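Cell surface protein (Faecalibacterium prausnitzii A2-165, PDB 4GT6) is of unknown function but carries BspA-type leucine-rich repeats at the cell surface and probably binds other proteins through them. Local coordinates at residues T117-L122 and E137-V142; F133-E138 and F156-S161. One frame throughout, in Å; residues are numbered along the deposited sequence. Where two conformers were deposited one is given.

Contact 1 of 2, residues T117-L122 and E137-V142; sequences TDIPIL and EELDTV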
loop_
_atom_site.group_PDB
_atom_site.type_symbol
_atom_site.label_atom_id
_atom_site.label_comp_id
_atom_site.label_asym_id
_atom_site.label_seq_id
_atom_site.Cartn_x
_atom_site.Cartn_y
_atom_site.Cartn_z
ATOM N N THR A 117 -14.324 2.522 -12.615
ATOM C CA THR A 117 -14.638 3.796 -11.934
ATOM C C THR A 117 -15.897 3.723 -11.059
ATOM O O THR A 117 -15.985 4.455 -10.070
ATOM C CB THR A 117 -14.809 4.945 -12.947
ATOM O OG1 THR A 117 -15.825 4.609 -13.900
ATOM C CG2 THR A 117 -13.514 5.285 -13.670
ATOM N N ASP A 118 -16.864 2.873 -11.432
ATOM C CA ASP A 118 -18.146 2.769 -10.730
ATOM C C ASP A 118 -18.270 1.436 -10.033
ATOM O O ASP A 118 -18.380 0.404 -10.698
ATOM C CB ASP A 118 -19.316 2.973 -11.717
ATOM C CG ASP A 118 -19.309 4.290 -12.479
ATOM O OD1 ASP A 118 -18.616 5.234 -12.036
ATOM O OD2 ASP A 118 -20.005 4.379 -13.512
ATOM N N ILE A 119 -18.253 1.454 -8.690
ATOM C CA ILE A 119 -18.367 0.232 -7.894
ATOM C C ILE A 119 -19.450 0.344 -6.777
ATOM O O ILE A 119 -19.099 0.234 -5.600
ATOM C CB ILE A 119 -16.994 -0.213 -7.296
ATOM C CG1 ILE A 119 -16.235 0.942 -6.613
ATOM C CG2 ILE A 119 -16.160 -0.898 -8.332
ATOM C CD1 ILE A 119 -15.104 0.492 -5.595
ATOM N N PRO A 120 -20.765 0.415 -7.100
ATOM C CA PRO A 120 -21.796 0.438 -6.021
ATOM C C PRO A 120 -21.881 -0.829 -5.159
ATOM O O PRO A 120 -22.531 -0.815 -4.125
ATOM C CB PRO A 120 -23.106 0.597 -6.788
ATOM C CG PRO A 120 -22.807 0.050 -8.186
ATOM C CD PRO A 120 -21.397 0.543 -8.430
ATOM N N ILE A 121 -21.245 -1.912 -5.564
ATOM C CA ILE A 121 -21.226 -3.180 -4.830
ATOM C C ILE A 121 -20.607 -3.020 -3.404
ATOM O O ILE A 121 -20.754 -3.913 -2.573
ATOM C CB ILE A 121 -20.479 -4.268 -5.644
ATOM C CG1 ILE A 121 -19.064 -3.816 -5.998
ATOM C CG2 ILE A 121 -21.277 -4.643 -6.901
ATOM C CD1 ILE A 121 -18.111 -4.890 -6.150
ATOM N N LEU A 122 -19.935 -1.889 -3.125
ATOM C CA LEU A 122 -19.283 -1.623 -1.835
ATOM C C LEU A 122 -20.239 -1.092 -0.754
ATOM O O LEU A 122 -19.912 -1.128 0.433
ATOM C CB LEU A 122 -18.182 -0.594 -2.096
ATOM C CG LEU A 122 -16.799 -0.901 -1.573
ATOM C CD1 LEU A 122 -16.284 -2.243 -2.073
ATOM C CD2 LEU A 122 -15.858 0.179 -1.950
ATOM N N GLU A 137 -6.594 1.710 -10.912
ATOM C CA GLU A 137 -5.944 2.992 -11.189
ATOM C C GLU A 137 -6.866 4.155 -11.513
ATOM O O GLU A 137 -6.379 5.288 -11.566
ATOM C CB GLU A 137 -4.945 2.809 -12.342
ATOM C CG GLU A 137 -3.886 1.758 -12.024
ATOM C CD GLU A 137 -2.869 1.524 -13.122
ATOM O OE1 GLU A 137 -2.791 2.360 -14.046
ATOM O OE2 GLU A 137 -2.104 0.540 -13.022
ATOM N N GLU A 138 -8.154 3.915 -11.734
ATOM C CA GLU A 138 -9.073 5.015 -12.021
ATOM C C GLU A 138 -10.143 5.221 -10.924
ATOM O O GLU A 138 -10.932 6.151 -11.043
ATOM C CB GLU A 138 -9.714 4.840 -13.400
ATOM C CG GLU A 138 -8.720 5.227 -14.482
ATOM C CD GLU A 138 -9.304 5.269 -15.882
ATOM O OE1 GLU A 138 -10.450 5.751 -16.041
ATOM O OE2 GLU A 138 -8.592 4.854 -16.824
ATOM N N LEU A 139 -10.165 4.415 -9.849
ATOM C CA LEU A 139 -11.093 4.685 -8.727
ATOM C C LEU A 139 -10.732 6.066 -8.141
ATOM O O LEU A 139 -9.551 6.284 -7.871
ATOM C CB LEU A 139 -10.978 3.614 -7.627
ATOM C CG LEU A 139 -11.543 2.241 -7.911
ATOM C CD1 LEU A 139 -11.293 1.327 -6.696
ATOM C CD2 LEU A 139 -13.055 2.309 -8.232
ATOM N N ASP A 140 -11.706 6.973 -7.959
ATOM C CA ASP A 140 -11.365 8.322 -7.478
ATOM C C ASP A 140 -11.674 8.539 -5.993
ATOM O O ASP A 140 -10.875 9.191 -5.309
ATOM C CB ASP A 140 -12.034 9.419 -8.338
ATOM C CG ASP A 140 -13.552 9.443 -8.348
ATOM O OD1 ASP A 140 -14.167 8.450 -7.910
ATOM O OD2 ASP A 140 -14.125 10.463 -8.778
ATOM N N THR A 141 -12.803 8.040 -5.499
ATOM C CA THR A 141 -13.187 8.161 -4.088
ATOM C C THR A 141 -13.806 6.858 -3.662
ATOM O O THR A 141 -14.523 6.231 -4.461
ATOM C CB THR A 141 -14.170 9.325 -3.816
ATOM O OG1 THR A 141 -15.452 8.994 -4.349
ATOM C CG2 THR A 141 -13.687 10.679 -4.329
ATOM N N VAL A 142 -13.544 6.452 -2.424
ATOM C CA VAL A 142 -14.092 5.213 -1.883
ATOM C C VAL A 142 -14.617 5.469 -0.485
ATOM O O VAL A 142 -13.925 6.086 0.325
ATOM C CB VAL A 142 -13.044 4.060 -1.886
ATOM C CG1 VAL A 142 -13.532 2.869 -1.059
ATOM C CG2 VAL A 142 -12.716 3.605 -3.312
HETATM O O HOH W 1 -14.362 6.335 -9.145
#

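Contact 2 of 2, residues F133-E138 and F156-S161; sequences FHHCEE and FSYCYS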
loop_
_atom_site.group_PDB
_atom_site.type_symbol
_atom_site.label_atom_id
_atom_site.label_comp_id
_atom_site.label_asym_id
_atom_site.label_seq_id
_atom_site.Cartn_x
_atom_site.Cartn_y
_atom_site.Cartn_z
ATOM N N PHE A 133 -8.870 -4.402 -4.597
ATOM C CA PHE A 133 -8.900 -3.315 -5.577
ATOM C C PHE A 133 -7.491 -2.885 -5.955
ATOM O O PHE A 133 -7.278 -1.732 -6.325
ATOM C CB PHE A 133 -9.737 -2.126 -5.039
ATOM C CG PHE A 133 -11.192 -2.524 -4.876
ATOM C CD1 PHE A 133 -12.041 -2.592 -5.981
ATOM C CD2 PHE A 133 -11.696 -2.880 -3.626
ATOM C CE1 PHE A 133 -13.377 -2.981 -5.836
ATOM C CE2 PHE A 133 -13.032 -3.292 -3.481
ATOM C CZ PHE A 133 -13.847 -3.382 -4.600
ATOM N N HIS A 134 -6.530 -3.799 -5.816
ATOM C CA HIS A 134 -5.122 -3.543 -6.129
ATOM C C HIS A 134 -5.005 -3.135 -7.619
ATOM O O HIS A 134 -5.528 -3.831 -8.486
ATOM C CB HIS A 134 -4.302 -4.808 -5.800
ATOM C CG HIS A 134 -2.807 -4.704 -5.920
ATOM N ND1 HIS A 134 -1.987 -5.725 -5.462
ATOM C CD2 HIS A 134 -2.028 -3.742 -6.470
ATOM C CE1 HIS A 134 -0.749 -5.348 -5.734
ATOM N NE2 HIS A 134 -0.723 -4.164 -6.346
ATOM N N HIS A 135 -4.341 -1.990 -7.909
ATOM C CA HIS A 135 -4.149 -1.461 -9.276
ATOM C C HIS A 135 -5.480 -1.071 -9.977
ATOM O O HIS A 135 -5.556 -1.093 -11.215
ATOM C CB HIS A 135 -3.326 -2.417 -10.166
ATOM C CG HIS A 135 -1.857 -2.105 -10.160
ATOM N ND1 HIS A 135 -1.358 -0.986 -10.815
ATOM C CD2 HIS A 135 -0.833 -2.754 -9.557
ATOM C CE1 HIS A 135 -0.046 -1.001 -10.602
ATOM N NE2 HIS A 135 0.317 -2.048 -9.853
ATOM N N CYS A 136 -6.502 -0.660 -9.195
ATOM C CA CYS A 136 -7.708 -0.072 -9.750
ATOM C C CYS A 136 -7.396 1.412 -9.878
ATOM O O CYS A 136 -7.823 2.246 -9.079
ATOM C CB CYS A 136 -8.929 -0.369 -8.893
ATOM S SG CYS A 136 -9.473 -2.097 -9.028
ATOM N N GLU A 137 -6.594 1.710 -10.912
ATOM C CA GLU A 137 -5.944 2.992 -11.189
ATOM C C GLU A 137 -6.866 4.155 -11.513
ATOM O O GLU A 137 -6.379 5.288 -11.566
ATOM C CB GLU A 137 -4.945 2.809 -12.342
ATOM C CG GLU A 137 -3.886 1.758 -12.024
ATOM C CD GLU A 137 -2.869 1.524 -13.122
ATOM O OE1 GLU A 137 -2.791 2.360 -14.046
ATOM O OE2 GLU A 137 -2.104 0.540 -13.022
ATOM N N GLU A 138 -8.154 3.915 -11.734
ATOM C CA GLU A 138 -9.073 5.015 -12.021
ATOM C C GLU A 138 -10.143 5.221 -10.924
ATOM O O GLU A 138 -10.932 6.151 -11.043
ATOM C CB GLU A 138 -9.714 4.840 -13.400
ATOM C CG GLU A 138 -8.720 5.227 -14.482
ATOM C CD GLU A 138 -9.304 5.269 -15.882
ATOM O OE1 GLU A 138 -10.450 5.751 -16.041
ATOM O OE2 GLU A 138 -8.592 4.854 -16.824
ATOM N N PHE A 156 -5.927 -1.236 -1.693
ATOM C CA PHE A 156 -5.932 -0.202 -2.716
ATOM C C PHE A 156 -4.541 0.130 -3.177
ATOM O O PHE A 156 -4.333 1.240 -3.670
ATOM C CB PHE A 156 -6.619 1.083 -2.205
ATOM C CG PHE A 156 -8.059 0.880 -1.792
ATOM C CD1 PHE A 156 -9.058 0.711 -2.749
ATOM C CD2 PHE A 156 -8.417 0.862 -0.451
ATOM C CE1 PHE A 156 -10.395 0.504 -2.363
ATOM C CE2 PHE A 156 -9.759 0.690 -0.066
ATOM C CZ PHE A 156 -10.727 0.490 -1.023
ATOM N N SER A 157 -3.602 -0.823 -3.106
ATOM C CA SER A 157 -2.256 -0.520 -3.596
ATOM C C SER A 157 -2.297 -0.057 -5.060
ATOM O O SER A 157 -2.972 -0.689 -5.882
ATOM C CB SER A 157 -1.338 -1.733 -3.481
ATOM O OG SER A 157 -1.253 -2.185 -2.146
ATOM N N TYR A 158 -1.592 1.062 -5.369
ATOM C CA TYR A 158 -1.446 1.613 -6.730
ATOM C C TYR A 158 -2.783 2.010 -7.370
ATOM O O TYR A 158 -2.917 2.058 -8.603
ATOM C CB TYR A 158 -0.631 0.657 -7.643
ATOM C CG TYR A 158 0.674 0.296 -6.972
ATOM C CD1 TYR A 158 1.646 1.268 -6.729
ATOM C CD2 TYR A 158 0.890 -0.982 -6.467
ATOM C CE1 TYR A 158 2.813 0.964 -6.032
ATOM C CE2 TYR A 158 2.066 -1.301 -5.783
ATOM C CZ TYR A 158 3.031 -0.327 -5.589
ATOM O OH TYR A 158 4.193 -0.614 -4.911
ATOM N N CYS A 159 -3.723 2.447 -6.533
ATOM C CA CYS A 159 -4.940 3.081 -7.043
ATOM C C CYS A 159 -4.551 4.533 -7.240
ATOM O O CYS A 159 -4.761 5.376 -6.363
ATOM C CB CYS A 159 -6.110 2.890 -6.082
ATOM S SG CYS A 159 -6.754 1.200 -6.084
ATOM N N TYR A 160 -3.907 4.807 -8.405
ATOM C CA TYR A 160 -3.280 6.108 -8.711
ATOM C C TYR A 160 -4.195 7.320 -8.715
ATOM O O TYR A 160 -3.689 8.443 -8.572
ATOM C CB TYR A 160 -2.561 6.059 -10.063
ATOM C CG TYR A 160 -1.459 5.025 -10.130
ATOM C CD1 TYR A 160 -0.487 4.945 -9.132
ATOM C CD2 TYR A 160 -1.329 4.190 -11.237
ATOM C CE1 TYR A 160 0.544 4.010 -9.202
ATOM C CE2 TYR A 160 -0.299 3.252 -11.320
ATOM C CZ TYR A 160 0.633 3.164 -10.299
ATOM O OH TYR A 160 1.666 2.264 -10.388
ATOM N N SER A 161 -5.501 7.131 -8.903
ATOM C CA SER A 161 -6.459 8.248 -8.925
ATOM C C SER A 161 -7.200 8.434 -7.613
ATOM O O SER A 161 -7.975 9.381 -7.492
ATOM C CB SER A 161 -7.503 8.026 -10.021
ATOM O OG SER A 161 -6.859 7.888 -11.269
HETATM O O HOH W 2 -7.310 4.908 -8.374
#

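Contact 1 of 2, residues T117-L122 and E137-V142
I119 and L139 meet through their branch ends, crossing at about a right angle: the CD1 methyl of I119 comes within 3.8 Å of CD2 of the buried L139, and CG1 of I119 lies just as near that same methyl. I119 reaches it because its CG1 sits between the backbone N and the carbonyl carbon (chi1 48°), with the chain then running out nearly extended to CD1. Further along, L122 and V142 make a second apolar touch, again nearly at right angles, with CD2 of L122 3.7 Å from CG1 of V142. Branched aliphatic side chains suit these places, since each offers methyls to a neighbour without any polar atom to satisfy.

Nearer the surface, T117 and E138 run alongside each other. The CG2 methyl of T117 packs 3.8 Å from CB of E138, and OE1 of the same glutamate, whose chain is extended beyond CG, comes almost as near the methyl. The hydroxyl of T117 is hydrogen-bonded to O of K90, just before strand 91-94. Water 1 donates to O of T117 at 2.7 Å and also lies close to OD1 of D140, a link that is less sure because that side chain was modelled in two positions.

Outward from this shell, V142 lies on strand 141-143, which pairs in parallel with strand 164-166, and L122 rests on F133 and I105. Aliphatic residues stacked from one coil to the next, with T117 and E138 nearer the surface, are characteristic of the leucine-rich repeat solenoid, here in its BspA-type form.

Contact 2 of 2, residues F133-E138 and F156-S161
Two equivalent turns of consecutive coils in the leucine-rich repeat solenoid lie one upon the other here: F133 to C136 and F156 to C159 are both type II beta turns, each overlapping at its end with an inverse gamma turn centred on its cysteine. The N of H135 donates to O of S157 at 2.8 Å, nearly straight at 169°, and so couples the turns.

The imidazole of H135 lies flat over the CB of Y158, which sits 3.5 Å from the ring centroid in a CH-pi contact. The two rings are themselves near parallel but slid apart, hardly overlapping. ND1 of H135 donates to OE2 of E137 at 2.8 Å, the oxygen tilted somewhat from the ring plane and met on the anti side of the carboxylate, and this bond helps fix the rotation of the imidazole. E137 in turn lays its carboxylate alongside the Y160 ring, CD to CE2 at 3.6 Å, with the two planes 60° apart. Replacing the imidazole by the methyl of an alanine would probably leave OE2 of E137 without this donor and take the ring cover from CB of Y158.

H134, its CG anti to the backbone N (chi1 -174°), swings alongside Y158 and takes the CB of S157 over one face, while its ND1 is held by E131. At the far end, OG of S161 donates to O of E137 at 2.7 Å, and water 2 bridges O of C136 to N of S161.

Inward, F133 and F156 point the same way, CB of F133 3.7 Å from CD1 of F156, their planes nearly parallel but slid so far apart that the rings hardly overlap; such large apolar rings suit the buried side. F110 continues this series before F133, and the two turns lead on to strands 141-143 and 164-166.

From the N terminus, the chain leaves strand 104-105, passes through 117-122, forms strand 127-128, and returns at 137-142, where contact 1 closes a loop with 14 residues between its segments. Contact 2 starts on 133-138, before contact 1 has ended, and closes its own loop at 156-161 after strands 141-143 and 150-151. The two loops therefore overlap rather than nest, sharing E137 and E138, with centres about 10 Å apart. They also meet in the interior, where F133 packs on L122 and I119, and F156 on V142. Together they tie three successive coils of the solenoid side by side.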